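Local structure of POU domain, class 6, transcription factor 1 (Homo sapiens, 3D1N) at residues F9-K14 / I44-L50; V27-M31 / V63-W67. The protein binds DNA as a POU-domain transcription factor, here the corticotrophin-releasing hormone gene promoter, and probably prefers a variant of the octamer motif. The protein carries 2 engineered substitutions. One frame throughout, in Å; residues are numbered along the deposited sequence.

The two contacts illustrate how a small four-helix DNA-binding domain is tied together by pairings that alternate along the chain. Contact 1 joins helix 4-18 to helix 41-49, and contact 2 joins helix 24-31 to helix 54-73, so first meets third and second meets fourth. All four segments belong to the POU-specific part of the protein, and the contact centres lie about 12 Å apart. They share one hydrophobic core: the rings of Phe9 and Phe47 pack on Leu64, and Ile44 reaches the backbone of Gly28. Contact 1 includes the helix laid against DNA, whereas contact 2 is set back from it, about 7 Å away at the nearest atoms.

Contact 1 of 2, residues F9-K14 / I44-L50; sequences FAKNFK and ISRFEKL. Engineered in segment 44-50: Ser45 (natural residue Cys). With nucleotides of chain C.
Phe9 and Phe47 meet edge to edge, their side chains crossing at about a right angle, with Phe9 CD2 3.9 Å from Phe47 CE1. Phe47 has CG anti to its backbone N (chi1 -173°), which sends the ring from helix 41-49 toward helix 4-18. Beside this apolar pair lies a polar one. The carboxylate of Glu48 comes to the edge of the Phe13 ring, the two planes 72° apart, with OE2 3.9 Å from Phe13 CD2. Lys14 runs across the same carboxylate, its CB 3.7 Å from Glu48 OE2, and a bend at chi3 carries its end on toward the DNA. There Lys14 NZ stands 4.1 Å from Glu48 OE1, beyond salt-bridge range, and 3.8 Å from OP1 of DA11 of chain C. The buried acid is satisfied elsewhere, OE1 by a hydrogen bond from Gln24 and OE2 by a salt bridge to Arg17. An alanine here in place of Lys14 keeps CB but loses the chain passing OE1, and would probably leave that oxygen less covered and the phosphate in weaker positive surroundings. At the C-terminal end of helix 41-49, Leu50, in a Schellman motif, lays CD2 3.5 Å from Ala10 CB. The engineered Ser45, on the side away from helix 4-18, donates a hydrogen bond from OG to OP2 of DA11 of chain C at 3.1 Å. Helix 41-49 is the recognition helix of the POU-specific helix-turn-helix, with helix 4-18 packed against it, while helix 54-73 packs on Phe9 and Phe47 and helix 24-31 on Phe13 and Ile44.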
loop_
_atom_site.group_PDB
_atom_site.type_symbol
_atom_site.label_atom_id
_atom_site.label_comp_id
_atom_site.label_asym_id
_atom_site.label_seq_id
_atom_site.Cartn_x
_atom_site.Cartn_y
_atom_site.Cartn_z
ATOM N N PHE K 9 -13.379 -18.296 10.486
ATOM C CA PHE K 9 -14.211 -17.815 9.388
ATOM C C PHE K 9 -13.930 -16.339 9.222
ATOM O O PHE K 9 -14.093 -15.780 8.140
ATOM C CB PHE K 9 -15.689 -18.020 9.674
ATOM C CG PHE K 9 -16.602 -17.488 8.595
ATOM C CD1 PHE K 9 -17.053 -18.311 7.581
ATOM C CD2 PHE K 9 -17.029 -16.171 8.608
ATOM C CE1 PHE K 9 -17.899 -17.828 6.598
ATOM C CE2 PHE K 9 -17.878 -15.685 7.619
ATOM C CZ PHE K 9 -18.313 -16.519 6.616
ATOM N N ALA K 10 -13.515 -15.707 10.313
ATOM C CA ALA K 10 -13.042 -14.337 10.249
ATOM C C ALA K 10 -11.851 -14.292 9.302
ATOM O O ALA K 10 -11.965 -13.847 8.154
ATOM C CB ALA K 10 -12.642 -13.848 11.629
ATOM N N LYS K 11 -10.717 -14.785 9.794
ATOM C CA LYS K 11 -9.469 -14.810 9.038
ATOM C C LYS K 11 -9.667 -15.194 7.574
ATOM O O LYS K 11 -9.305 -14.437 6.671
ATOM C CB LYS K 11 -8.462 -15.745 9.713
ATOM C CG LYS K 11 -7.680 -15.068 10.835
ATOM C CD LYS K 11 -8.543 -14.044 11.579
ATOM C CE LYS K 11 -7.699 -12.927 12.191
ATOM N NZ LYS K 11 -8.530 -11.777 12.671
ATOM N N ASN K 12 -10.268 -16.357 7.347
ATOM C CA ASN K 12 -10.435 -16.869 5.993
ATOM C C ASN K 12 -11.374 -16.049 5.120
ATOM O O ASN K 12 -11.141 -15.907 3.920
ATOM C CB ASN K 12 -10.858 -18.338 6.012
ATOM C CG ASN K 12 -9.723 -19.258 6.415
ATOM O OD1 ASN K 12 -9.307 -20.118 5.641
ATOM N ND2 ASN K 12 -9.197 -19.062 7.623
ATOM N N PHE K 13 -12.427 -15.503 5.717
ATOM C CA PHE K 13 -13.360 -14.688 4.949
ATOM C C PHE K 13 -12.651 -13.518 4.282
ATOM O O PHE K 13 -12.866 -13.248 3.099
ATOM C CB PHE K 13 -14.492 -14.152 5.821
ATOM C CG PHE K 13 -15.405 -13.208 5.095
ATOM C CD1 PHE K 13 -16.508 -13.686 4.410
ATOM C CD2 PHE K 13 -15.150 -11.843 5.083
ATOM C CE1 PHE K 13 -17.350 -12.822 3.736
ATOM C CE2 PHE K 13 -15.987 -10.975 4.410
ATOM C CZ PHE K 13 -17.091 -11.466 3.735
ATOM N N LYS K 14 -11.824 -12.817 5.052
ATOM C CA LYS K 14 -11.086 -11.674 4.532
ATOM C C LYS K 14 -10.324 -12.066 3.276
ATOM O O LYS K 14 -10.509 -11.457 2.218
ATOM C CB LYS K 14 -10.118 -11.115 5.580
ATOM C CG LYS K 14 -8.869 -10.476 4.975
ATOM C CD LYS K 14 -8.142 -9.551 5.949
ATOM C CE LYS K 14 -8.533 -8.088 5.738
ATOM N NZ LYS K 14 -7.519 -7.139 6.290
ATOM N N ILE K 44 -18.459 -4.923 7.636
ATOM C CA ILE K 44 -17.499 -5.864 7.068
ATOM C C ILE K 44 -16.127 -5.737 7.711
ATOM O O ILE K 44 -15.528 -6.731 8.138
ATOM C CB ILE K 44 -17.333 -5.631 5.569
ATOM C CG1 ILE K 44 -18.674 -5.232 4.942
ATOM C CG2 ILE K 44 -16.720 -6.863 4.913
ATOM C CD1 ILE K 44 -19.679 -6.361 4.824
ATOM N N SER K 45 -15.631 -4.505 7.770
ATOM C CA SER K 45 -14.373 -4.241 8.444
ATOM C C SER K 45 -14.361 -4.828 9.862
ATOM O O SER K 45 -13.575 -5.747 10.141
ATOM C CB SER K 45 -14.088 -2.744 8.482
ATOM O OG SER K 45 -12.905 -2.503 9.225
ATOM N N ARG K 46 -15.244 -4.304 10.729
ATOM C CA ARG K 46 -15.369 -4.739 12.130
ATOM C C ARG K 46 -15.448 -6.252 12.216
ATOM O O ARG K 46 -14.746 -6.874 13.014
ATOM C CB ARG K 46 -16.627 -4.167 12.803
ATOM C CG ARG K 46 -16.872 -2.680 12.636
ATOM C CD ARG K 46 -16.276 -1.868 13.754
ATOM N NE ARG K 46 -17.061 -1.957 14.979
ATOM C CZ ARG K 46 -16.797 -1.265 16.085
ATOM N NH1 ARG K 46 -15.765 -0.427 16.120
ATOM N NH2 ARG K 46 -17.563 -1.413 17.158
ATOM N N PHE K 47 -16.317 -6.837 11.394
ATOM C CA PHE K 47 -16.466 -8.281 11.368
ATOM C C PHE K 47 -15.117 -8.966 11.203
ATOM O O PHE K 47 -14.682 -9.748 12.059
ATOM C CB PHE K 47 -17.375 -8.714 10.225
ATOM C CG PHE K 47 -17.698 -10.184 10.252
ATOM C CD1 PHE K 47 -16.839 -11.113 9.674
ATOM C CD2 PHE K 47 -18.850 -10.645 10.882
ATOM C CE1 PHE K 47 -17.130 -12.469 9.710
ATOM C CE2 PHE K 47 -19.149 -11.998 10.922
ATOM C CZ PHE K 47 -18.286 -12.912 10.336
ATOM N N GLU K 48 -14.473 -8.665 10.080
ATOM C CA GLU K 48 -13.181 -9.228 9.736
ATOM C C GLU K 48 -12.211 -9.129 10.889
ATOM O O GLU K 48 -11.620 -10.125 11.307
ATOM C CB GLU K 48 -12.608 -8.474 8.550
ATOM C CG GLU K 48 -13.359 -8.703 7.266
ATOM C CD GLU K 48 -12.552 -8.279 6.064
ATOM O OE1 GLU K 48 -11.571 -7.525 6.250
ATOM O OE2 GLU K 48 -12.896 -8.704 4.939
ATOM N N LYS K 49 -12.051 -7.910 11.395
ATOM C CA LYS K 49 -11.101 -7.629 12.464
ATOM C C LYS K 49 -11.569 -8.164 13.811
ATOM O O LYS K 49 -10.836 -8.085 14.803
ATOM C CB LYS K 49 -10.849 -6.127 12.562
ATOM C CG LYS K 49 -9.908 -5.586 11.495
ATOM C CD LYS K 49 -8.470 -6.014 11.750
ATOM C CE LYS K 49 -7.522 -4.819 11.651
ATOM N NZ LYS K 49 -7.691 -3.852 12.789
ATOM N N LEU K 50 -12.785 -8.709 13.834
ATOM C CA LEU K 50 -13.403 -9.232 15.057
ATOM C C LEU K 50 -13.648 -8.137 16.088
ATOM O O LEU K 50 -13.177 -8.226 17.221
ATOM C CB LEU K 50 -12.555 -10.348 15.677
ATOM C CG LEU K 50 -12.363 -11.612 14.836
ATOM C CD1 LEU K 50 -11.383 -12.571 15.508
ATOM C CD2 LEU K 50 -13.704 -12.290 14.566
ATOM P P DA C 11 -9.419 -3.430 7.920
ATOM O OP1 DA C 11 -8.433 -4.272 8.644
ATOM O OP2 DA C 11 -10.724 -4.013 7.537
ATOM O "O5'" DA C 11 -9.546 -2.072 8.757
ATOM C "C5'" DA C 11 -8.318 -1.581 9.310
ATOM C "C4'" DA C 11 -8.476 -0.266 10.063
ATOM O "O4'" DA C 11 -9.308 0.632 9.296
ATOM C "C3'" DA C 11 -9.124 -0.376 11.436
ATOM O "O3'" DA C 11 -8.193 0.051 12.414
ATOM C "C2'" DA C 11 -10.364 0.522 11.356
ATOM C "C1'" DA C 11 -10.108 1.409 10.145
ATOM N N9 DA C 11 -11.254 1.766 9.312
ATOM C C8 DA C 11 -12.047 0.935 8.544
ATOM N N7 DA C 11 -12.995 1.580 7.871
ATOM C C5 DA C 11 -12.799 2.917 8.222
ATOM C C6 DA C 11 -13.463 4.113 7.858
ATOM N N6 DA C 11 -14.498 4.152 7.016
ATOM N N1 DA C 11 -13.016 5.273 8.390
ATOM C C2 DA C 11 -11.968 5.218 9.225
ATOM N N3 DA C 11 -11.258 4.165 9.644
ATOM C C4 DA C 11 -11.730 3.041 9.100
#

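Contact 2 of 2, residues V27-M31 / V63-W67; sequences VGQAM and VLEKW. Unlike the reference sequence in segment 27-31: Met31 (reference Leu).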
loop_
_atom_site.group_PDB
_atom_site.type_symbol
_atom_site.label_atom_id
_atom_site.label_comp_id
_atom_site.label_asym_id
_atom_site.label_seq_id
_atom_site.Cartn_x
_atom_site.Cartn_y
_atom_site.Cartn_z
ATOM N N VAL K 27 -18.708 -5.937 -0.874
ATOM C CA VAL K 27 -19.401 -6.974 -0.125
ATOM C C VAL K 27 -20.701 -6.427 0.444
ATOM O O VAL K 27 -21.783 -6.727 -0.056
ATOM C CB VAL K 27 -18.527 -7.502 1.037
ATOM C CG1 VAL K 27 -19.186 -8.695 1.704
ATOM C CG2 VAL K 27 -17.144 -7.876 0.540
ATOM N N GLY K 28 -20.582 -5.609 1.484
ATOM C CA GLY K 28 -21.740 -5.051 2.155
ATOM C C GLY K 28 -22.669 -4.317 1.208
ATOM O O GLY K 28 -23.889 -4.387 1.342
ATOM N N GLN K 29 -22.089 -3.616 0.243
ATOM C CA GLN K 29 -22.870 -2.820 -0.695
ATOM C C GLN K 29 -23.778 -3.684 -1.572
ATOM O O GLN K 29 -24.902 -3.295 -1.899
ATOM C CB GLN K 29 -21.941 -1.945 -1.547
ATOM C CG GLN K 29 -22.510 -1.509 -2.889
ATOM C CD GLN K 29 -22.279 -2.540 -3.983
ATOM O OE1 GLN K 29 -23.131 -2.737 -4.856
ATOM N NE2 GLN K 29 -21.121 -3.210 -3.937
ATOM N N ALA K 30 -23.287 -4.860 -1.947
ATOM C CA ALA K 30 -24.064 -5.786 -2.758
ATOM C C ALA K 30 -24.964 -6.637 -1.875
ATOM O O ALA K 30 -26.163 -6.747 -2.120
ATOM C CB ALA K 30 -23.145 -6.670 -3.574
HETATM N N MSE K 31 -24.377 -7.228 -0.841
HETATM C CA MSE K 31 -25.106 -8.147 0.019
HETATM C C MSE K 31 -26.113 -7.427 0.907
HETATM O O MSE K 31 -26.884 -8.062 1.627
HETATM C CB MSE K 31 -24.145 -8.988 0.859
HETATM C CG MSE K 31 -23.845 -8.437 2.238
HETATM SE SE MSE K 31 -22.816 -9.732 3.294
HETATM C CE MSE K 31 -24.016 -11.301 3.179
ATOM N N VAL K 63 -25.148 -15.526 7.531
ATOM C CA VAL K 63 -25.541 -14.802 6.325
ATOM C C VAL K 63 -24.322 -14.456 5.464
ATOM O O VAL K 63 -24.435 -14.230 4.257
ATOM C CB VAL K 63 -26.374 -13.534 6.661
ATOM C CG1 VAL K 63 -25.676 -12.683 7.722
ATOM C CG2 VAL K 63 -26.673 -12.724 5.398
ATOM N N LEU K 64 -23.150 -14.432 6.089
ATOM C CA LEU K 64 -21.918 -14.237 5.345
ATOM C C LEU K 64 -21.667 -15.400 4.400
ATOM O O LEU K 64 -21.684 -15.222 3.185
ATOM C CB LEU K 64 -20.738 -14.034 6.286
ATOM C CG LEU K 64 -20.709 -12.590 6.785
ATOM C CD1 LEU K 64 -19.336 -12.225 7.309
ATOM C CD2 LEU K 64 -21.124 -11.641 5.658
ATOM N N GLU K 65 -21.449 -16.585 4.962
ATOM C CA GLU K 65 -21.266 -17.795 4.164
ATOM C C GLU K 65 -22.339 -17.990 3.096
ATOM O O GLU K 65 -22.046 -18.448 1.990
ATOM C CB GLU K 65 -21.197 -19.028 5.062
ATOM C CG GLU K 65 -19.818 -19.643 5.124
ATOM C CD GLU K 65 -19.613 -20.489 6.360
ATOM O OE1 GLU K 65 -18.510 -21.063 6.513
ATOM O OE2 GLU K 65 -20.553 -20.574 7.180
ATOM N N LYS K 66 -23.577 -17.638 3.424
ATOM C CA LYS K 66 -24.675 -17.749 2.469
ATOM C C LYS K 66 -24.559 -16.699 1.364
ATOM O O LYS K 66 -25.549 -16.346 0.717
ATOM C CB LYS K 66 -26.024 -17.623 3.182
ATOM N N TRP K 67 -23.342 -16.205 1.158
ATOM C CA TRP K 67 -23.066 -15.192 0.148
ATOM C C TRP K 67 -21.651 -15.375 -0.374
ATOM O O TRP K 67 -21.419 -15.358 -1.578
ATOM C CB TRP K 67 -23.207 -13.797 0.745
ATOM C CG TRP K 67 -23.495 -12.739 -0.270
ATOM C CD1 TRP K 67 -24.725 -12.339 -0.708
ATOM C CD2 TRP K 67 -22.540 -11.934 -0.969
ATOM N NE1 TRP K 67 -24.596 -11.335 -1.639
ATOM C CE2 TRP K 67 -23.265 -11.067 -1.817
ATOM C CE3 TRP K 67 -21.146 -11.859 -0.962
ATOM C CZ2 TRP K 67 -22.640 -10.137 -2.649
ATOM C CZ3 TRP K 67 -20.527 -10.935 -1.789
ATOM C CH2 TRP K 67 -21.275 -10.086 -2.620
#
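The indole of Trp67 presents one face to helix 24-31: Met31 CB sits 3.4 Å above the ring plane, on the five-membered side, and Val27 O lies over the same face near the six-membered ring. Ala30 adds its methyl obliquely, CB 3.6 Å from Trp67 CZ2, and Phe85 makes an edge-to-face contact with the indole. The setting is the POU-specific helical bundle, where segment 27-31, on the first helix of the helix-turn-helix, crosses segment 63-67 of helix 54-73 at 86°. Met31, modelled as selenomethionine where the reference has leucine, meets Trp67, Leu64 and Val63. Its CB makes a CH-pi contact with the five-membered ring, 3.5 Å from the centroid and 14° off the normal. The selenium stands farther above that ring, 5.0 Å from its centroid, as a distant Met-aromatic contact. From there the chain turns at chi3 (-55°), bringing the terminal methyl back beside Trp67 CB, so one residue touches both ring and stem. Tyr39, from the loop beyond helix 24-31, packs on Met31 and Val63. On the same side of the indole the side chains of Met31 and Leu64 cross at about a right angle, with SE 3.5 Å from Leu64 CD2, while Met31 CE lies 3.7 Å from Val63 CG2.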